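Local coordinates for putative SnoaL-like polyketide cyclase (Jannaschia sp., PDB 3KKG), which is a putative polyketide cyclase of the SnoaL-like family that may, as some relatives do, close a ring of a polyketide intermediate by intramolecular aldol condensation, at residues Ser5-Glu8 with Thr9-Glu13; Gly28-Asp31 with Val32-Thr36; Gly53-Gln56 with Ala57-Phe60; Glu13-Leu16 with Arg17-Glu21. All blocks are in the same frame, centred on the assembly; numbering follows the deposited sequence.

Interaction 1. Residues Ser5-Glu8 with Thr9-Glu13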
loop_
_atom_site.group_PDB
_atom_site.type_symbol
_atom_site.label_atom_id
_atom_site.label_comp_id
_atom_site.label_asym_id
_atom_site.label_seq_id
_atom_site.Cartn_x
_atom_site.Cartn_y
_atom_site.Cartn_z
ATOM N N SER A 5 -10.533 -0.941 -21.093
ATOM C CA SER A 5 -10.088 -0.797 -22.462
ATOM C C SER A 5 -9.191 -1.975 -22.842
ATOM O O SER A 5 -8.696 -2.724 -21.968
ATOM C CB SER A 5 -9.307 0.497 -22.662
ATOM O OG SER A 5 -8.028 0.426 -22.014
ATOM N N PRO A 6 -8.961 -2.177 -24.131
ATOM C CA PRO A 6 -8.027 -3.214 -24.540
ATOM C C PRO A 6 -6.661 -3.104 -23.883
ATOM O O PRO A 6 -6.089 -4.122 -23.499
ATOM C CB PRO A 6 -7.943 -3.021 -26.072
ATOM C CG PRO A 6 -9.246 -2.431 -26.436
ATOM C CD PRO A 6 -9.632 -1.551 -25.304
ATOM N N ILE A 7 -6.124 -1.898 -23.791
ATOM C CA ILE A 7 -4.798 -1.739 -23.204
ATOM C C ILE A 7 -4.879 -2.063 -21.710
ATOM O O ILE A 7 -3.977 -2.706 -21.141
ATOM C CB ILE A 7 -4.259 -0.307 -23.440
ATOM C CG1 ILE A 7 -3.867 -0.127 -24.891
ATOM C CG2 ILE A 7 -3.000 -0.029 -22.582
ATOM C CD1 ILE A 7 -3.735 1.319 -25.283
ATOM N N GLU A 8 -5.936 -1.578 -21.049
ATOM C CA GLU A 8 -6.085 -1.873 -19.616
ATOM C C GLU A 8 -6.155 -3.369 -19.346
ATOM O O GLU A 8 -5.513 -3.905 -18.440
ATOM C CB GLU A 8 -7.326 -1.190 -19.052
ATOM C CG GLU A 8 -7.138 0.326 -18.891
ATOM C CD GLU A 8 -8.406 1.032 -18.409
ATOM O OE1 GLU A 8 -9.505 0.562 -18.756
ATOM O OE2 GLU A 8 -8.307 2.076 -17.748
ATOM N N THR A 9 -6.995 -4.069 -20.103
ATOM C CA THR A 9 -7.103 -5.498 -19.873
ATOM C C THR A 9 -5.777 -6.230 -20.171
ATOM O O THR A 9 -5.406 -7.139 -19.437
ATOM C CB THR A 9 -8.310 -6.142 -20.595
ATOM O OG1 THR A 9 -8.447 -7.495 -20.144
ATOM C CG2 THR A 9 -8.108 -6.108 -22.076
ATOM N N GLN A 10 -5.064 -5.830 -21.222
ATOM C CA GLN A 10 -3.767 -6.452 -21.490
ATOM C C GLN A 10 -2.749 -6.133 -20.395
ATOM O O GLN A 10 -1.975 -7.000 -19.981
ATOM C CB GLN A 10 -3.220 -6.067 -22.850
ATOM C CG GLN A 10 -1.943 -6.861 -23.193
ATOM C CD GLN A 10 -2.148 -8.379 -23.168
ATOM O OE1 GLN A 10 -2.923 -8.915 -23.988
ATOM N NE2 GLN A 10 -1.477 -9.074 -22.238
ATOM N N ASN A 11 -2.822 -4.906 -19.859
ATOM C CA ASN A 11 -1.934 -4.527 -18.764
ATOM C C ASN A 11 -2.196 -5.446 -17.582
ATOM O O ASN A 11 -1.245 -5.906 -16.913
ATOM C CB ASN A 11 -2.204 -3.091 -18.386
ATOM C CG ASN A 11 -1.488 -2.078 -19.295
ATOM O OD1 ASN A 11 -0.647 -2.430 -20.112
ATOM N ND2 ASN A 11 -1.831 -0.789 -19.096
ATOM N N VAL A 12 -3.490 -5.679 -17.276
ATOM C CA VAL A 12 -3.839 -6.567 -16.157
ATOM C C VAL A 12 -3.356 -7.994 -16.376
ATOM O O VAL A 12 -2.819 -8.653 -15.475
ATOM C CB VAL A 12 -5.358 -6.507 -15.845
ATOM C CG1 VAL A 12 -5.743 -7.611 -14.850
ATOM C CG2 VAL A 12 -5.718 -5.118 -15.229
ATOM N N GLU A 13 -3.623 -8.481 -17.580
ATOM C CA GLU A 13 -3.198 -9.847 -17.890
ATOM C C GLU A 13 -1.686 -10.015 -17.705
ATOM O O GLU A 13 -1.185 -11.005 -17.107
ATOM C CB GLU A 13 -3.644 -10.241 -19.297
ATOM C CG GLU A 13 -5.188 -10.364 -19.442
ATOM C CD GLU A 13 -5.637 -10.764 -20.853
ATOM O OE1 GLU A 13 -4.850 -11.436 -21.548
ATOM O OE2 GLU A 13 -6.793 -10.486 -21.218
#
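One face of the N11 carboxamide is laid against the preceding turn of helix 6-16: I7 O sits over it, 3.2 Å from N11 CG, and the I7 methyl CG2 lies on the same side, 3.8 Å from ND2. At the amide edge ND2 turns elsewhere and donates to G82 O and D83 OD1. N11 CG is anti to its own carbonyl carbon (chi1 -82°), which lays the amide back over the I7 carbonyl; N11 N donates to that same oxygen at 2.8 Å. The other flat group, the E8 carboxylate, belongs to the cap. S5 N approaches E8 OE1 on its anti side at 3.0 Å, while E8 N donates back to S5 OG, whose place is less certain. These are the reciprocal side chain-to-backbone bonds of a capping box at the helix start. T9 N then bonds S5 O at 2.9 Å, and V12 N bonds E8 O at the same length. E8 OE2 accepts from G82 N, so E8 links the helix start to the turn between two strands. Against strand 72-81, E8 rests on V80 and V12 on V78 and V80, while Q2 of the second subunit packs on S5 and E8.

Interaction 2. Residues Gly28-Asp31 with Val32-Thr36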
loop_
_atom_site.group_PDB
_atom_site.type_symbol
_atom_site.label_atom_id
_atom_site.label_comp_id
_atom_site.label_asym_id
_atom_site.label_seq_id
_atom_site.Cartn_x
_atom_site.Cartn_y
_atom_site.Cartn_z
ATOM N N GLY A 28 11.149 -20.735 -12.213
ATOM C CA GLY A 28 11.092 -20.098 -13.514
ATOM C C GLY A 28 10.624 -18.663 -13.510
ATOM O O GLY A 28 10.542 -18.029 -14.551
ATOM N N TRP A 29 10.379 -18.102 -12.317
ATOM C CA TRP A 29 9.839 -16.762 -12.233
ATOM C C TRP A 29 10.734 -15.710 -12.841
ATOM O O TRP A 29 10.243 -14.728 -13.385
ATOM C CB TRP A 29 9.521 -16.402 -10.770
ATOM C CG TRP A 29 10.670 -16.319 -9.822
ATOM C CD1 TRP A 29 11.171 -17.323 -9.075
ATOM C CD2 TRP A 29 11.446 -15.156 -9.519
ATOM N NE1 TRP A 29 12.235 -16.877 -8.313
ATOM C CE2 TRP A 29 12.428 -15.541 -8.555
ATOM C CE3 TRP A 29 11.440 -13.847 -9.980
ATOM C CZ2 TRP A 29 13.372 -14.642 -8.031
ATOM C CZ3 TRP A 29 12.364 -12.935 -9.436
ATOM C CH2 TRP A 29 13.316 -13.346 -8.479
ATOM N N ARG A 30 12.054 -15.922 -12.770
ATOM C CA ARG A 30 12.967 -14.914 -13.250
ATOM C C ARG A 30 12.769 -14.643 -14.709
ATOM O O ARG A 30 12.846 -13.507 -15.156
ATOM C CB ARG A 30 14.409 -15.309 -12.950
ATOM C CG ARG A 30 14.771 -15.257 -11.460
ATOM C CD ARG A 30 16.202 -15.699 -11.325
ATOM N NE ARG A 30 16.738 -15.657 -9.977
ATOM C CZ ARG A 30 16.473 -16.541 -9.018
ATOM N NH1 ARG A 30 15.612 -17.530 -9.216
ATOM N NH2 ARG A 30 17.088 -16.426 -7.848
ATOM N N ASP A 31 12.581 -15.711 -15.483
ATOM C CA ASP A 31 12.394 -15.547 -16.906
ATOM C C ASP A 31 11.079 -14.850 -17.206
ATOM O O ASP A 31 10.996 -14.096 -18.174
ATOM C CB ASP A 31 12.513 -16.884 -17.626
ATOM C CG ASP A 31 13.943 -17.402 -17.646
ATOM O OD1 ASP A 31 14.921 -16.588 -17.668
ATOM O OD2 ASP A 31 14.096 -18.641 -17.671
ATOM N N VAL A 32 10.076 -15.029 -16.342
ATOM C CA VAL A 32 8.806 -14.305 -16.501
ATOM C C VAL A 32 9.053 -12.800 -16.240
ATOM O O VAL A 32 8.568 -11.930 -16.952
ATOM C CB VAL A 32 7.670 -14.841 -15.568
ATOM C CG1 VAL A 32 6.404 -13.940 -15.664
ATOM C CG2 VAL A 32 7.331 -16.303 -15.895
ATOM N N TRP A 33 9.807 -12.496 -15.193
ATOM C CA TRP A 33 10.183 -11.109 -14.953
ATOM C C TRP A 33 10.940 -10.516 -16.160
ATOM O O TRP A 33 10.662 -9.403 -16.596
ATOM C CB TRP A 33 11.021 -10.976 -13.683
ATOM C CG TRP A 33 10.244 -10.975 -12.399
ATOM C CD1 TRP A 33 9.213 -11.788 -12.071
ATOM C CD2 TRP A 33 10.448 -10.119 -11.271
ATOM N NE1 TRP A 33 8.738 -11.477 -10.816
ATOM C CE2 TRP A 33 9.477 -10.464 -10.304
ATOM C CE3 TRP A 33 11.335 -9.076 -10.980
ATOM C CZ2 TRP A 33 9.391 -9.829 -9.070
ATOM C CZ3 TRP A 33 11.239 -8.445 -9.772
ATOM C CH2 TRP A 33 10.306 -8.840 -8.825
ATOM N N ARG A 34 11.886 -11.272 -16.710
ATOM C CA ARG A 34 12.669 -10.772 -17.849
ATOM C C ARG A 34 11.833 -10.516 -19.101
ATOM O O ARG A 34 12.140 -9.611 -19.865
ATOM C CB ARG A 34 13.831 -11.706 -18.165
ATOM C CG ARG A 34 14.862 -11.741 -17.060
ATOM C CD ARG A 34 16.016 -12.659 -17.365
ATOM N NE ARG A 34 16.949 -12.709 -16.233
ATOM C CZ ARG A 34 17.187 -13.780 -15.472
ATOM N NH1 ARG A 34 16.598 -14.951 -15.689
ATOM N NH2 ARG A 34 18.039 -13.679 -14.469
ATOM N N GLU A 35 10.765 -11.280 -19.296
ATOM C CA GLU A 35 9.859 -11.025 -20.422
ATOM C C GLU A 35 8.801 -9.944 -20.182
ATOM O O GLU A 35 8.240 -9.396 -21.121
ATOM C CB GLU A 35 9.217 -12.308 -20.906
ATOM C CG GLU A 35 8.236 -13.019 -20.011
ATOM C CD GLU A 35 7.840 -14.384 -20.617
ATOM O OE1 GLU A 35 7.365 -14.392 -21.772
ATOM O OE2 GLU A 35 8.045 -15.441 -19.970
ATOM N N THR A 36 8.555 -9.615 -18.918
ATOM C CA THR A 36 7.493 -8.679 -18.519
ATOM C C THR A 36 7.990 -7.250 -18.241
ATOM O O THR A 36 7.320 -6.254 -18.518
ATOM C CB THR A 36 6.827 -9.256 -17.227
ATOM O OG1 THR A 36 6.256 -10.537 -17.564
ATOM C CG2 THR A 36 5.690 -8.373 -16.726
#
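W29 O receives W33 N at 2.9 Å in a nearly straight bond, and the same oxygen lies 3.4 Å from W33 CD1, so the W33 indole starts close against this carbonyl. The two indoles form a T-shaped pair: the six-membered ring of W29 presents its edge to the face of the five-membered ring of W33, with centroids 4.9 Å apart and planes at 74°. W29 carries CG between its backbone N and carbonyl carbon (chi1 64°), a placement that swings CE3 and CZ3 over one face of W33. A face of W29 is in turn covered by R30, whose CG lies over the ring while W29 CZ2 lies over the guanidinium.

On the outer side, R34 runs beside R30 with its chain extended, and NH1 forms a salt bridge to D31 OD1 at 3.1 Å. The oxygen lies in the guanidinium plane, but the arginine meets it from above the carboxylate plane, a one-point bond. R34 NE finds a second carboxylate in E55, consistent with a charge shared between two acids. Farther along, V32 O is gripped by T36 OG1 at 2.8 Å and, weakly, by E35 N and T36 N. Around helix 29-36, W29 and R30 pack on helix 54-67, W33 reaches M127 of strand 123-131 while its NE1 donates to G22 O, and V32 meets R17 and E21.

Interaction 3. Residues Gly53-Gln56 with Ala57-Phe60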
loop_
_atom_site.group_PDB
_atom_site.type_symbol
_atom_site.label_atom_id
_atom_site.label_comp_id
_atom_site.label_asym_id
_atom_site.label_seq_id
_atom_site.Cartn_x
_atom_site.Cartn_y
_atom_site.Cartn_z
ATOM N N GLY A 53 17.184 -1.378 -12.393
ATOM C CA GLY A 53 17.646 -2.420 -13.301
ATOM C C GLY A 53 16.986 -3.748 -13.039
ATOM O O GLY A 53 16.817 -4.146 -11.913
ATOM N N ILE A 54 16.635 -4.461 -14.103
ATOM C CA ILE A 54 15.889 -5.706 -13.959
ATOM C C ILE A 54 16.660 -6.804 -13.204
ATOM O O ILE A 54 16.096 -7.476 -12.341
ATOM C CB ILE A 54 15.376 -6.216 -15.349
ATOM C CG1 ILE A 54 14.448 -7.427 -15.171
ATOM C CG2 ILE A 54 16.536 -6.497 -16.311
ATOM C CD1 ILE A 54 13.251 -7.195 -14.240
ATOM N N GLU A 55 17.948 -6.986 -13.495
ATOM C CA GLU A 55 18.690 -8.027 -12.792
ATOM C C GLU A 55 18.849 -7.707 -11.309
ATOM O O GLU A 55 18.750 -8.608 -10.455
ATOM C CB GLU A 55 20.046 -8.251 -13.417
ATOM C CG GLU A 55 19.968 -8.826 -14.816
ATOM C CD GLU A 55 19.146 -10.085 -14.883
ATOM O OE1 GLU A 55 19.277 -10.928 -13.979
ATOM O OE2 GLU A 55 18.357 -10.229 -15.842
ATOM N N GLN A 56 19.064 -6.424 -11.016
ATOM C CA GLN A 56 19.158 -5.945 -9.620
ATOM C C GLN A 56 17.843 -6.156 -8.895
ATOM O O GLN A 56 17.805 -6.620 -7.739
ATOM C CB GLN A 56 19.548 -4.477 -9.600
ATOM C CG GLN A 56 20.982 -4.200 -10.105
ATOM C CD GLN A 56 21.105 -4.012 -11.626
ATOM O OE1 GLN A 56 20.195 -4.303 -12.392
ATOM N NE2 GLN A 56 22.285 -3.562 -12.066
ATOM N N ALA A 57 16.755 -5.826 -9.579
ATOM C CA ALA A 57 15.446 -6.003 -8.978
ATOM C C ALA A 57 15.089 -7.479 -8.769
ATOM O O ALA A 57 14.493 -7.873 -7.759
ATOM C CB ALA A 57 14.391 -5.332 -9.843
ATOM N N ILE A 58 15.435 -8.314 -9.730
ATOM C CA ILE A 58 15.306 -9.742 -9.562
ATOM C C ILE A 58 16.105 -10.280 -8.373
ATOM O O ILE A 58 15.606 -11.080 -7.598
ATOM C CB ILE A 58 15.726 -10.484 -10.883
ATOM C CG1 ILE A 58 14.638 -10.336 -11.950
ATOM C CG2 ILE A 58 16.043 -11.993 -10.653
ATOM C CD1 ILE A 58 15.078 -10.888 -13.308
ATOM N N ALA A 59 17.352 -9.843 -8.248
ATOM C CA ALA A 59 18.191 -10.247 -7.124
ATOM C C ALA A 59 17.565 -9.889 -5.777
ATOM O O ALA A 59 17.601 -10.679 -4.843
ATOM C CB ALA A 59 19.576 -9.616 -7.262
ATOM N N PHE A 60 16.989 -8.698 -5.700
ATOM C CA PHE A 60 16.343 -8.230 -4.483
ATOM C C PHE A 60 15.134 -9.124 -4.177
ATOM O O PHE A 60 14.882 -9.526 -3.019
ATOM C CB PHE A 60 15.932 -6.765 -4.639
ATOM C CG PHE A 60 15.249 -6.196 -3.438
ATOM C CD1 PHE A 60 15.978 -5.696 -2.390
ATOM C CD2 PHE A 60 13.874 -6.200 -3.339
ATOM C CE1 PHE A 60 15.333 -5.180 -1.271
ATOM C CE2 PHE A 60 13.224 -5.680 -2.196
ATOM C CZ PHE A 60 13.943 -5.182 -1.183
#
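I58 and the I54 carbonyl form the close-packed face at the start of helix 54-67, one of the helices set beside the curved sheet of an NTF2-like α+β fold. I58 N donates to I54 O at 2.8 Å, and I58 CG1 lies 3.2 Å from the same oxygen. CG1 of I58 stands anti to the carbonyl carbon (chi1 -75°), beside the backbone N, and this brings the CD1 end across I54. There the two chains meet only lightly, at 4.0 Å between I54 CG1 and I58 CD1, and less surely because I54 was modelled in two conformations. Beyond these two turns I58 packs on W29, R30, W33 and R34 of helix 29-36. A serine in its place would probably open a gap beside W29 and W33 and weaken the seam between the two helices. A57 completes the packed side against F41 and S43 of strand 41-45.

The opposite character belongs to E55, Q56 and A59, which are exposed. E55 bends at its second torsion, bringing OE2 to 4.2 Å from I58 CD1 while its charge is met by R34. A59 N bonds E55 O at 2.9 Å and its methyl adds little else. G53 precedes the helix with a positive phi of 103° and passes its carbonyl to A57 N at 2.9 Å. Q56 folds back over this glycine, its OE1 resting 3.3 Å from G53 CA.

Interaction 4. Residues Glu13-Leu16 with Arg17-Glu21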
loop_
_atom_site.group_PDB
_atom_site.type_symbol
_atom_site.label_atom_id
_atom_site.label_comp_id
_atom_site.label_asym_id
_atom_site.label_seq_id
_atom_site.Cartn_x
_atom_site.Cartn_y
_atom_site.Cartn_z
ATOM N N GLU A 13 -3.623 -8.481 -17.580
ATOM C CA GLU A 13 -3.198 -9.847 -17.890
ATOM C C GLU A 13 -1.686 -10.015 -17.705
ATOM O O GLU A 13 -1.185 -11.005 -17.107
ATOM C CB GLU A 13 -3.644 -10.241 -19.297
ATOM C CG GLU A 13 -5.188 -10.364 -19.442
ATOM C CD GLU A 13 -5.637 -10.764 -20.853
ATOM O OE1 GLU A 13 -4.850 -11.436 -21.548
ATOM O OE2 GLU A 13 -6.793 -10.486 -21.218
ATOM N N THR A 14 -0.940 -9.061 -18.216
ATOM C CA THR A 14 0.518 -9.080 -18.090
ATOM C C THR A 14 0.952 -9.033 -16.627
ATOM O O THR A 14 1.797 -9.847 -16.205
ATOM C CB THR A 14 1.121 -7.947 -18.918
ATOM O OG1 THR A 14 0.875 -8.226 -20.304
ATOM C CG2 THR A 14 2.646 -7.728 -18.634
ATOM N N VAL A 15 0.385 -8.122 -15.846
ATOM C CA VAL A 15 0.757 -8.028 -14.440
ATOM C C VAL A 15 0.384 -9.263 -13.627
ATOM O O VAL A 15 1.143 -9.737 -12.768
ATOM C CB VAL A 15 0.131 -6.765 -13.794
ATOM C CG1 VAL A 15 0.133 -6.895 -12.312
ATOM C CG2 VAL A 15 0.852 -5.525 -14.319
ATOM N N LEU A 16 -0.789 -9.834 -13.912
ATOM C CA LEU A 16 -1.235 -10.963 -13.106
ATOM C C LEU A 16 -0.330 -12.215 -13.256
ATOM O O LEU A 16 -0.280 -13.074 -12.359
ATOM C CB LEU A 16 -2.714 -11.284 -13.319
ATOM C CG LEU A 16 -3.671 -10.366 -12.578
ATOM C CD1 LEU A 16 -5.129 -10.678 -12.996
ATOM C CD2 LEU A 16 -3.479 -10.447 -11.065
ATOM N N ARG A 17 0.389 -12.312 -14.371
ATOM C CA ARG A 17 1.367 -13.394 -14.535
ATOM C C ARG A 17 2.406 -13.364 -13.436
ATOM O O ARG A 17 2.901 -14.417 -13.023
ATOM C CB ARG A 17 2.062 -13.314 -15.889
ATOM C CG ARG A 17 1.165 -13.477 -17.055
ATOM C CD ARG A 17 1.915 -13.576 -18.383
ATOM N NE ARG A 17 2.802 -14.743 -18.398
ATOM C CZ ARG A 17 4.022 -14.776 -18.926
ATOM N NH1 ARG A 17 4.560 -13.709 -19.507
ATOM N NH2 ARG A 17 4.713 -15.910 -18.886
ATOM N N LEU A 18 2.689 -12.171 -12.891
ATOM C CA LEU A 18 3.684 -12.042 -11.842
ATOM C C LEU A 18 3.237 -12.623 -10.508
ATOM O O LEU A 18 4.037 -12.792 -9.603
ATOM C CB LEU A 18 4.044 -10.568 -11.649
ATOM C CG LEU A 18 4.618 -9.863 -12.887
ATOM C CD1 LEU A 18 4.761 -8.363 -12.699
ATOM C CD2 LEU A 18 5.992 -10.540 -13.269
ATOM N N PHE A 19 1.963 -12.960 -10.404
ATOM C CA PHE A 19 1.392 -13.540 -9.206
ATOM C C PHE A 19 1.170 -15.056 -9.346
ATOM O O PHE A 19 0.657 -15.672 -8.416
ATOM C CB PHE A 19 0.100 -12.826 -8.791
ATOM C CG PHE A 19 0.360 -11.388 -8.388
ATOM C CD1 PHE A 19 0.478 -10.392 -9.346
ATOM C CD2 PHE A 19 0.648 -11.097 -7.078
ATOM C CE1 PHE A 19 0.787 -9.105 -8.960
ATOM C CE2 PHE A 19 0.947 -9.777 -6.687
ATOM C CZ PHE A 19 1.038 -8.813 -7.646
ATOM N N ASP A 20 1.560 -15.609 -10.495
ATOM C CA ASP A 20 1.429 -17.052 -10.773
ATOM C C ASP A 20 2.776 -17.544 -11.282
ATOM O O ASP A 20 3.664 -17.866 -10.477
ATOM C CB ASP A 20 0.248 -17.293 -11.737
ATOM C CG ASP A 20 0.078 -18.744 -12.094
ATOM O OD1 ASP A 20 0.367 -19.578 -11.241
ATOM O OD2 ASP A 20 -0.469 -18.955 -13.188
ATOM N N GLU A 21 2.966 -17.610 -12.593
ATOM C CA GLU A 21 4.236 -18.120 -13.132
ATOM C C GLU A 21 5.462 -17.248 -12.777
ATOM O O GLU A 21 6.599 -17.731 -12.735
ATOM C CB GLU A 21 4.165 -18.302 -14.638
ATOM C CG GLU A 21 3.729 -17.100 -15.458
ATOM C CD GLU A 21 2.221 -17.083 -15.801
ATOM O OE1 GLU A 21 1.341 -17.177 -14.898
ATOM O OE2 GLU A 21 1.912 -16.959 -17.009
HETATM O O HOH W 1 3.785 -10.987 -17.942
#
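V15 and L16, on the last turn of helix 6-16, lean on F19 where the first helix of this NTF2-like α+β fold leads on to the segment before helix 29-36. Among the backbone bonds, L18 N reaches V15 O at 2.9 Å and F19 N reaches L16 O at 3.0 Å. Each spans three residues and arrives well above the carbonyl plane; R17 N has just two weak bonds, to E13 O and T14 O.

The charged contacts centre on R17. Bent at its third torsion (chi3 61°), it brings NE to E21 OE2 in a straight salt bridge of 2.8 Å, with the oxygen in the guanidinium plane but the arginine above that of the carboxylate. A water donates to T14 O and weakly accepts from R17 NH1, and a long, weak ion pair runs from NH2 to E35. A leucine in place of R17 would probably leave E21 OE2 without its charged mate and the water at T14 O without its arginine partner.

The apolar contacts face the sheet. V15, L18 and F19 all touch F117 of strand 108-120, and L16 and F19 share V75 of strand 72-81. F19 turns the edge of its ring toward the last turn, with CD1 3.5 Å from V15 O and CE1 4.1 Å from V15 CG1.

Overall arrangement
From the N terminus, interaction 1 begins helix 6-16 and interaction 4 continues from it at the shared residue E13, carrying the chain into the segment before helix 29-36. Interaction 2 makes up that helix and interaction 3 opens helix 54-67. Each joins adjacent turns, so none closes a long loop and none nests or crosses. Interactions 4 and 2, with centres about 10 Å apart, meet through L18 CD2 and W33 CD1, 3.7 Å apart. Interactions 2 and 3 join through the salt bridge from R34 NE to E55 OE2 at 2.9 Å. Interaction 1 touches neither 2 nor 3; interaction 4 joins helix 6-16 to helix 29-36, and interaction 2 in turn meets helix 54-67.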